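Local coordinates for protein SSD1 (Saccharomyces cerevisiae S288C, PDB 7AM1) that binds the untranslated regions of mRNAs and represses translation, as a non-enzymatic (pseudonuclease) member of the RNase II family, at residues Pro174-Lys177 against Lys178-Val182; Asp181-Val184 against Glu185-Leu189; Arg383-Gly386 against Asn387-Glu391. All blocks are in the same frame, centred on the assembly; numbering follows the deposited sequence.

Contacts 1 and 2 overlap along one helix, 175-186, with centres about 11 Å apart and Asp181 and Val182 in common: contact 1 is its first turns, contact 2 its last turn and exit. Contact 3 comes later in the chain, at the tip of the hairpin of strands 378-384 and 389-397 in the RNB domain. It sits on the opposite side of the chain's centre, its own centre about 64 Å from that of contact 1 and about 54 Å from that of contact 2. The helix packs against strand 903-908 and meets residues near both ends of the chain, so it ties sequence-distant parts together, whereas contact 3 is the peripheral tip of a hairpin in the RNB domain's sheet.

Contact 1. Residues Pro174-Lys177 against Lys178-Val182; sequences PTQK and KNDDV
Lys177 and Asp181 meet one helical turn apart, where NZ of Lys177 reaches OD1 of Asp181 in a weak salt bridge of 3.4 Å. The lysine gets there by leaving its backbone with CG anti to the main-chain N (chi1 -180°) and then bending at chi2 (53°), which carries CD and CE past the carboxylate of Asp181. That carboxylate is the more firmly matched on its other oxygen, OD2, which forms a salt bridge with Arg173; Lys177 and Arg173 probably offset much of the charge of this buried aspartate. Four successive i to i+4 bonds serve the carbonyls of Pro174 to Lys177. Lys178 N donates to Pro174 O at 2.9 Å, almost straight at 178°, and Asn179 N donates to Thr175 O at 2.9 Å. Asp180 N donates to Gln176 O at 2.9 Å and Asp181 N to Lys177 O at 2.8 Å. Asn179 lies side by side with Thr175, its ND2 4.0 Å from the methyl CG2, while both ends of its amide are used elsewhere: OD1 accepts from Tyr802 N and ND2 donates to Lys800 O. An asparagine suits this place because it can do both at once. The long chain of Lys178 leads away from the first turn, so the ammonium group of this buried residue can join Asp795 and Glu796 in salt bridges and donate to Asp762 O. Pro174, whose ring leaves no N-H to satisfy, occupies the N-cap position, and the arrangement is the N-terminal start of an alpha-helix, with a lysine-aspartate pair at i to i+4 spacing.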
ATOM      1  N   PRO A 174      -8.706   4.754  27.911  1.00 49.84           N
ATOM      2  CA  PRO A 174      -7.620   4.683  28.895  1.00 49.58           C
ATOM      3  C   PRO A 174      -6.311   5.174  28.294  1.00 47.16           C
ATOM      4  O   PRO A 174      -6.123   5.186  27.077  1.00 44.42           O
ATOM      5  CB  PRO A 174      -7.545   3.191  29.248  1.00 51.37           C
ATOM      6  CG  PRO A 174      -8.840   2.613  28.807  1.00 51.94           C
ATOM      7  CD  PRO A 174      -9.280   3.426  27.628  1.00 50.59           C
ATOM      8  N   THR A 175      -5.394   5.583  29.173  1.00 47.87           N
ATOM      9  CA  THR A 175      -4.123   6.137  28.713  1.00 48.90           C
ATOM     10  C   THR A 175      -3.424   5.210  27.721  1.00 49.25           C
ATOM     11  O   THR A 175      -2.945   5.655  26.671  1.00 48.15           O
ATOM     12  CB  THR A 175      -3.220   6.424  29.916  1.00 50.43           C
ATOM     13  OG1 THR A 175      -3.832   7.432  30.728  1.00 50.76           O
ATOM     14  CG2 THR A 175      -1.835   6.896  29.471  1.00 49.85           C
ATOM     15  N   GLN A 176      -3.348   3.916  28.038  1.00 50.75           N
ATOM     16  CA  GLN A 176      -2.653   2.979  27.157  1.00 51.70           C
ATOM     17  C   GLN A 176      -3.334   2.893  25.796  1.00 45.83           C
ATOM     18  O   GLN A 176      -2.666   2.844  24.756  1.00 43.22           O
ATOM     19  CB  GLN A 176      -2.590   1.600  27.816  1.00 59.67           C
ATOM     20  CG  GLN A 176      -1.817   0.546  27.033  1.00 66.20           C
ATOM     21  CD  GLN A 176      -0.372   0.943  26.782  1.00 71.38           C
ATOM     22  OE1 GLN A 176       0.110   0.891  25.649  1.00 72.99           O
ATOM     23  NE2 GLN A 176       0.327   1.343  27.840  1.00 73.36           N
ATOM     24  N   LYS A 177      -4.666   2.869  25.784  1.00 43.78           N
ATOM     25  CA  LYS A 177      -5.393   2.775  24.523  1.00 43.21           C
ATOM     26  C   LYS A 177      -5.179   4.027  23.683  1.00 40.45           C
ATOM     27  O   LYS A 177      -4.907   3.944  22.480  1.00 38.13           O
ATOM     28  CB  LYS A 177      -6.878   2.552  24.803  1.00 47.43           C
ATOM     29  CG  LYS A 177      -7.739   2.436  23.558  1.00 50.63           C
ATOM     30  CD  LYS A 177      -7.190   1.375  22.620  1.00 53.49           C
ATOM     31  CE  LYS A 177      -8.141   1.076  21.478  1.00 55.23           C
ATOM     32  NZ  LYS A 177      -7.546   0.076  20.543  1.00 56.09           N
ATOM     33  N   LYS A 178      -5.299   5.199  24.310  1.00 42.05           N
ATOM     34  CA  LYS A 178      -5.001   6.454  23.628  1.00 43.21           C
ATOM     35  C   LYS A 178      -3.593   6.430  23.050  1.00 40.03           C
ATOM     36  O   LYS A 178      -3.383   6.782  21.884  1.00 36.55           O
ATOM     37  CB  LYS A 178      -5.184   7.617  24.607  1.00 47.97           C
ATOM     38  CG  LYS A 178      -4.900   8.988  24.031  1.00 51.51           C
ATOM     39  CD  LYS A 178      -5.292  10.100  25.012  1.00 54.54           C
ATOM     40  CE  LYS A 178      -6.792  10.363  24.995  1.00 56.34           C
ATOM     41  NZ  LYS A 178      -7.152  11.634  25.686  1.00 57.31           N
ATOM     42  N   ASN A 179      -2.618   5.973  23.839  1.00 41.80           N
ATOM     43  CA  ASN A 179      -1.238   5.928  23.365  1.00 43.07           C
ATOM     44  C   ASN A 179      -1.099   5.018  22.155  1.00 44.65           C
ATOM     45  O   ASN A 179      -0.473   5.389  21.156  1.00 45.21           O
ATOM     46  CB  ASN A 179      -0.309   5.449  24.478  1.00 44.79           C
ATOM     47  CG  ASN A 179      -0.091   6.488  25.543  1.00 45.95           C
ATOM     48  OD1 ASN A 179      -0.626   7.599  25.476  1.00 44.56           O
ATOM     49  ND2 ASN A 179       0.705   6.133  26.539  1.00 48.17           N
ATOM     50  N   ASP A 180      -1.682   3.816  22.227  1.00 45.68           N
ATOM     51  CA  ASP A 180      -1.594   2.881  21.112  1.00 46.90           C
ATOM     52  C   ASP A 180      -2.292   3.428  19.874  1.00 43.62           C
ATOM     53  O   ASP A 180      -1.786   3.286  18.756  1.00 43.19           O
ATOM     54  CB  ASP A 180      -2.199   1.533  21.505  1.00 52.69           C
ATOM     55  CG  ASP A 180      -1.355   0.780  22.516  1.00 59.77           C
ATOM     56  OD1 ASP A 180      -0.185   1.169  22.739  1.00 61.69           O
ATOM     57  OD2 ASP A 180      -1.868  -0.208  23.089  1.00 63.38           O
ATOM     58  N   ASP A 181      -3.449   4.071  20.057  1.00 42.44           N
ATOM     59  CA  ASP A 181      -4.211   4.585  18.923  1.00 41.28           C
ATOM     60  C   ASP A 181      -3.420   5.634  18.150  1.00 38.83           C
ATOM     61  O   ASP A 181      -3.435   5.646  16.914  1.00 36.52           O
ATOM     62  CB  ASP A 181      -5.536   5.177  19.407  1.00 42.23           C
ATOM     63  CG  ASP A 181      -6.608   4.122  19.628  1.00 43.64           C
ATOM     64  OD1 ASP A 181      -6.387   2.947  19.253  1.00 43.34           O
ATOM     65  OD2 ASP A 181      -7.671   4.470  20.192  1.00 43.89           O
ATOM     66  N   VAL A 182      -2.740   6.541  18.856  1.00 39.10           N
ATOM     67  CA  VAL A 182      -2.007   7.597  18.164  1.00 38.94           C
ATOM     68  C   VAL A 182      -0.985   6.989  17.211  1.00 37.28           C
ATOM     69  O   VAL A 182      -0.777   7.485  16.098  1.00 36.23           O
ATOM     70  CB  VAL A 182      -1.339   8.548  19.174  1.00 41.66           C
ATOM     71  CG1 VAL A 182      -0.529   9.617  18.445  1.00 40.33           C
ATOM     72  CG2 VAL A 182      -2.384   9.219  20.056  1.00 45.21           C
TER

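Contact 2. Residues Asp181-Val184 against Glu185-Leu189; sequences DVEV and EGQSL
The C-terminal end of helix 175-186 forms this contact, where the last i to i+4 bonds close and the chain turns out at Gln187. Glu185 N donates to Asp181 O at 2.7 Å and Gln187 N to Glu183 O at 2.9 Å; between them the bond from Gly186 N to Val182 O is weak, bent to 128°. Gly186 fits because a CB would collide with Val182 O. With CG anti to its carbonyl carbon (chi1 -68°) and an extended chain beyond, Gln187 lies alongside Glu183, its OE1 3.6 Å from CB of Glu183, while its NE2 donates to Leu901 O. An alanine in place of Gln187 would lose this cover over the Glu183 methylenes and would probably leave Leu901 O without its side-chain donor. Asp181 and Glu185 stack their carboxylates almost parallel, planes 10° apart, with Asp181 OD2 and Glu185 OE2 4.2 Å apart. Such a like-charged pair is probably tolerated because Glu185 has a salt bridge to Lys35 and a hydrogen bond with His760. Beyond the helix, Ser188 OG is hydrogen-bonded to Leu190 O, and one water bridges the turn, donating to Val184 O at 2.8 Å and to Ser188 OG at 2.7 Å.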
ATOM      1  N   ASP A 181      -3.449   4.071  20.057  1.00 42.44           N
ATOM      2  CA  ASP A 181      -4.211   4.585  18.923  1.00 41.28           C
ATOM      3  C   ASP A 181      -3.420   5.634  18.150  1.00 38.83           C
ATOM      4  O   ASP A 181      -3.435   5.646  16.914  1.00 36.52           O
ATOM      5  CB  ASP A 181      -5.536   5.177  19.407  1.00 42.23           C
ATOM      6  CG  ASP A 181      -6.608   4.122  19.628  1.00 43.64           C
ATOM      7  OD1 ASP A 181      -6.387   2.947  19.253  1.00 43.34           O
ATOM      8  OD2 ASP A 181      -7.671   4.470  20.192  1.00 43.89           O
ATOM      9  N   VAL A 182      -2.740   6.541  18.856  1.00 39.10           N
ATOM     10  CA  VAL A 182      -2.007   7.597  18.164  1.00 38.94           C
ATOM     11  C   VAL A 182      -0.985   6.989  17.211  1.00 37.28           C
ATOM     12  O   VAL A 182      -0.777   7.485  16.098  1.00 36.23           O
ATOM     13  CB  VAL A 182      -1.339   8.548  19.174  1.00 41.66           C
ATOM     14  CG1 VAL A 182      -0.529   9.617  18.445  1.00 40.33           C
ATOM     15  CG2 VAL A 182      -2.384   9.219  20.056  1.00 45.21           C
ATOM     16  N   GLU A 183      -0.338   5.898  17.625  1.00 37.61           N
ATOM     17  CA  GLU A 183       0.625   5.237  16.749  1.00 38.35           C
ATOM     18  C   GLU A 183      -0.071   4.471  15.631  1.00 38.66           C
ATOM     19  O   GLU A 183       0.247   4.654  14.450  1.00 40.16           O
ATOM     20  CB  GLU A 183       1.534   4.310  17.555  1.00 40.91           C
ATOM     21  CG  GLU A 183       2.436   5.037  18.540  1.00 45.69           C
ATOM     22  CD  GLU A 183       3.291   4.085  19.347  1.00 52.38           C
ATOM     23  OE1 GLU A 183       2.822   2.971  19.649  1.00 54.98           O
ATOM     24  OE2 GLU A 183       4.453   4.433  19.639  1.00 55.18           O
ATOM     25  N   VAL A 184      -1.012   3.592  15.980  1.00 38.69           N
ATOM     26  CA  VAL A 184      -1.641   2.756  14.961  1.00 39.00           C
ATOM     27  C   VAL A 184      -2.364   3.617  13.931  1.00 38.06           C
ATOM     28  O   VAL A 184      -2.221   3.420  12.719  1.00 38.42           O
ATOM     29  CB  VAL A 184      -2.592   1.734  15.606  1.00 40.11           C
ATOM     30  CG1 VAL A 184      -3.383   1.012  14.527  1.00 40.18           C
ATOM     31  CG2 VAL A 184      -1.805   0.733  16.432  1.00 41.97           C
ATOM     32  N   GLU A 185      -3.163   4.578  14.397  1.00 36.09           N
ATOM     33  CA  GLU A 185      -3.907   5.426  13.473  1.00 35.90           C
ATOM     34  C   GLU A 185      -3.001   6.424  12.762  1.00 35.95           C
ATOM     35  O   GLU A 185      -3.218   6.725  11.580  1.00 36.32           O
ATOM     36  CB  GLU A 185      -5.012   6.174  14.219  1.00 35.61           C
ATOM     37  CG  GLU A 185      -6.069   5.281  14.839  1.00 36.24           C
ATOM     38  CD  GLU A 185      -7.074   6.068  15.658  1.00 37.00           C
ATOM     39  OE1 GLU A 185      -6.902   7.298  15.777  1.00 36.31           O
ATOM     40  OE2 GLU A 185      -8.041   5.464  16.169  1.00 38.11           O
ATOM     41  N   GLY A 186      -1.976   6.921  13.444  1.00 36.12           N
ATOM     42  CA  GLY A 186      -1.202   8.038  12.947  1.00 35.14           C
ATOM     43  C   GLY A 186      -0.014   7.678  12.080  1.00 35.16           C
ATOM     44  O   GLY A 186       0.470   8.522  11.319  1.00 36.44           O
ATOM     45  N   GLN A 187       0.463   6.439  12.165  1.00 33.68           N
ATOM     46  CA  GLN A 187       1.682   6.046  11.467  1.00 35.18           C
ATOM     47  C   GLN A 187       1.421   5.453  10.084  1.00 35.92           C
ATOM     48  O   GLN A 187       2.365   5.007   9.425  1.00 38.39           O
ATOM     49  CB  GLN A 187       2.469   5.071  12.345  1.00 37.51           C
ATOM     50  CG  GLN A 187       3.025   5.773  13.587  1.00 39.50           C
ATOM     51  CD  GLN A 187       3.718   4.840  14.553  1.00 40.62           C
ATOM     52  OE1 GLN A 187       3.437   3.644  14.588  1.00 39.89           O
ATOM     53  NE2 GLN A 187       4.619   5.390  15.363  1.00 40.39           N
ATOM     54  N   SER A 188       0.177   5.473   9.616  1.00 35.47           N
ATOM     55  CA  SER A 188      -0.147   5.077   8.254  1.00 37.76           C
ATOM     56  C   SER A 188      -0.989   6.167   7.603  1.00 35.32           C
ATOM     57  O   SER A 188      -1.563   7.030   8.275  1.00 33.44           O
ATOM     58  CB  SER A 188      -0.889   3.732   8.216  1.00 44.69           C
ATOM     59  OG  SER A 188      -2.147   3.834   8.859  1.00 49.50           O
ATOM     60  N   LEU A 189      -1.058   6.127   6.273  1.00 34.59           N
ATOM     61  CA  LEU A 189      -1.760   7.182   5.549  1.00 34.64           C
ATOM     62  C   LEU A 189      -3.267   7.075   5.742  1.00 33.79           C
ATOM     63  O   LEU A 189      -3.941   8.077   6.007  1.00 34.18           O
ATOM     64  CB  LEU A 189      -1.387   7.126   4.069  1.00 36.84           C
ATOM     65  CG  LEU A 189       0.102   7.354   3.798  1.00 38.33           C
ATOM     66  CD1 LEU A 189       0.435   6.989   2.360  1.00 38.93           C
ATOM     67  CD2 LEU A 189       0.500   8.800   4.117  1.00 38.54           C
TER
HETATM   68  O   HOH W   1      -4.039   3.100  10.597  1.00 48.99           O

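Contact 3. Residues Arg383-Gly386 against Asn387-Glu391; sequences RNNG and NGTLE
With CG anti to its carbonyl carbon (chi1 -72°), Asn385 brings its amide across toward Thr389, whose OG1 stands between its own backbone N and carbonyl carbon (chi1 72°). There Asn385 ND2 donates weakly to Thr389 OG1 at 3.3 Å. The same hydroxyl donates to OD1 of Asn387 at 2.6 Å, so a threonine here both accepts and donates, tying two asparagines of the turn together. Asn385 N donates to Thr389 O at 3.0 Å. Arg383 and Glu391 form an antiparallel hydrogen-bonded pair: Arg383 N donates to Glu391 O at 2.9 Å and Glu391 N to Arg383 O at 2.8 Å. Next comes the non-hydrogen-bonded pair of Asn384 and Leu390, where the leucine CD2 lies 3.9 Å from CA of Asn384. Asn384 makes an Asx turn: its OD1 takes the N-H of Gly386, the donor lying 46° out of the amide plane. At Gly386 a CB would jam against the carbonyl O of Asn385; at Gly388 positive phi alone makes glycine suitable. Glu391 finds its main polar partner in His381, and Arg383 bridges to Glu363. Bonds from Gly386 N to Asn384 OD1 and from Asn385 N to Thr389 O, with Thr389 OG1 held between Asn385 ND2 and Asn387 OD1, are consistent with a hairpin tip shaped mainly by polar bonds.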
ATOM      1  N   ARG A 383       0.718   1.392 -35.754  1.00 48.79           N
ATOM      2  CA  ARG A 383       0.985   1.409 -37.182  1.00 51.47           C
ATOM      3  C   ARG A 383      -0.316   1.111 -37.901  1.00 52.36           C
ATOM      4  O   ARG A 383      -1.108   0.281 -37.449  1.00 52.63           O
ATOM      5  CB  ARG A 383       2.090   0.398 -37.528  1.00 53.41           C
ATOM      6  CG  ARG A 383       2.474   0.284 -38.991  1.00 57.36           C
ATOM      7  CD  ARG A 383       3.662  -0.671 -39.129  1.00 59.45           C
ATOM      8  NE  ARG A 383       4.051  -0.913 -40.515  1.00 63.40           N
ATOM      9  CZ  ARG A 383       3.563  -1.882 -41.280  1.00 66.50           C
ATOM     10  NH1 ARG A 383       2.653  -2.720 -40.803  1.00 68.33           N
ATOM     11  NH2 ARG A 383       3.992  -2.013 -42.525  1.00 67.89           N
ATOM     12  N   ASN A 384      -0.553   1.830 -38.991  1.00 51.86           N
ATOM     13  CA  ASN A 384      -1.670   1.544 -39.878  1.00 51.95           C
ATOM     14  C   ASN A 384      -1.214   0.487 -40.873  1.00 54.56           C
ATOM     15  O   ASN A 384      -0.268   0.714 -41.634  1.00 55.21           O
ATOM     16  CB  ASN A 384      -2.127   2.822 -40.575  1.00 52.13           C
ATOM     17  CG  ASN A 384      -3.293   2.597 -41.508  1.00 54.26           C
ATOM     18  OD1 ASN A 384      -3.759   1.471 -41.683  1.00 55.09           O
ATOM     19  ND2 ASN A 384      -3.784   3.679 -42.105  1.00 54.97           N
ATOM     20  N   ASN A 385      -1.870  -0.676 -40.848  1.00 55.84           N
ATOM     21  CA  ASN A 385      -1.499  -1.772 -41.734  1.00 62.06           C
ATOM     22  C   ASN A 385      -2.059  -1.614 -43.141  1.00 68.69           C
ATOM     23  O   ASN A 385      -1.616  -2.327 -44.046  1.00 68.30           O
ATOM     24  CB  ASN A 385      -1.968  -3.107 -41.155  1.00 61.91           C
ATOM     25  CG  ASN A 385      -1.153  -3.535 -39.962  1.00 61.71           C
ATOM     26  OD1 ASN A 385       0.022  -3.183 -39.840  1.00 61.98           O
ATOM     27  ND2 ASN A 385      -1.770  -4.297 -39.067  1.00 61.86           N
ATOM     28  N   GLY A 386      -3.018  -0.713 -43.342  1.00 77.02           N
ATOM     29  CA  GLY A 386      -3.509  -0.404 -44.666  1.00 84.65           C
ATOM     30  C   GLY A 386      -4.666  -1.247 -45.159  1.00 88.73           C
ATOM     31  O   GLY A 386      -5.214  -0.945 -46.227  1.00 93.13           O
ATOM     32  N   ASN A 387      -5.058  -2.289 -44.431  1.00 86.41           N
ATOM     33  CA  ASN A 387      -6.160  -3.156 -44.837  1.00 85.07           C
ATOM     34  C   ASN A 387      -7.340  -3.034 -43.877  1.00 80.73           C
ATOM     35  O   ASN A 387      -7.962  -4.029 -43.502  1.00 82.19           O
ATOM     36  CB  ASN A 387      -5.703  -4.610 -44.934  1.00 86.93           C
ATOM     37  CG  ASN A 387      -5.209  -5.158 -43.608  1.00 87.28           C
ATOM     38  OD1 ASN A 387      -4.808  -4.405 -42.721  1.00 87.80           O
ATOM     39  ND2 ASN A 387      -5.241  -6.480 -43.466  1.00 87.14           N
ATOM     40  N   GLY A 388      -7.661  -1.805 -43.476  1.00 73.00           N
ATOM     41  CA  GLY A 388      -8.689  -1.590 -42.479  1.00 68.55           C
ATOM     42  C   GLY A 388      -8.317  -2.030 -41.082  1.00 65.49           C
ATOM     43  O   GLY A 388      -9.199  -2.145 -40.224  1.00 63.48           O
ATOM     44  N   THR A 389      -7.041  -2.296 -40.825  1.00 67.94           N
ATOM     45  CA  THR A 389      -6.595  -2.708 -39.506  1.00 66.48           C
ATOM     46  C   THR A 389      -5.443  -1.828 -39.048  1.00 59.26           C
ATOM     47  O   THR A 389      -4.671  -1.310 -39.859  1.00 57.40           O
ATOM     48  CB  THR A 389      -6.146  -4.181 -39.488  1.00 72.57           C
ATOM     49  OG1 THR A 389      -4.892  -4.310 -40.171  1.00 74.70           O
ATOM     50  CG2 THR A 389      -7.183  -5.071 -40.157  1.00 76.18           C
ATOM     51  N   LEU A 390      -5.336  -1.680 -37.733  1.00 54.46           N
ATOM     52  CA  LEU A 390      -4.209  -1.032 -37.082  1.00 53.60           C
ATOM     53  C   LEU A 390      -3.415  -2.076 -36.310  1.00 49.98           C
ATOM     54  O   LEU A 390      -3.853  -3.214 -36.118  1.00 50.99           O
ATOM     55  CB  LEU A 390      -4.674   0.080 -36.135  1.00 56.91           C
ATOM     56  CG  LEU A 390      -5.596   1.160 -36.698  1.00 62.18           C
ATOM     57  CD1 LEU A 390      -5.958   2.165 -35.609  1.00 63.44           C
ATOM     58  CD2 LEU A 390      -4.948   1.860 -37.881  1.00 64.22           C
ATOM     59  N   GLU A 391      -2.236  -1.672 -35.857  1.00 46.23           N
ATOM     60  CA  GLU A 391      -1.356  -2.539 -35.088  1.00 45.99           C
ATOM     61  C   GLU A 391      -0.830  -1.775 -33.885  1.00 44.85           C
ATOM     62  O   GLU A 391      -0.290  -0.676 -34.033  1.00 46.13           O
ATOM     63  CB  GLU A 391      -0.198  -3.034 -35.957  1.00 48.39           C
ATOM     64  CG  GLU A 391       0.894  -3.747 -35.210  1.00 49.95           C
ATOM     65  CD  GLU A 391       1.899  -4.375 -36.148  1.00 52.71           C
ATOM     66  OE1 GLU A 391       1.489  -5.222 -36.969  1.00 54.87           O
ATOM     67  OE2 GLU A 391       3.093  -4.020 -36.071  1.00 53.18           O
TER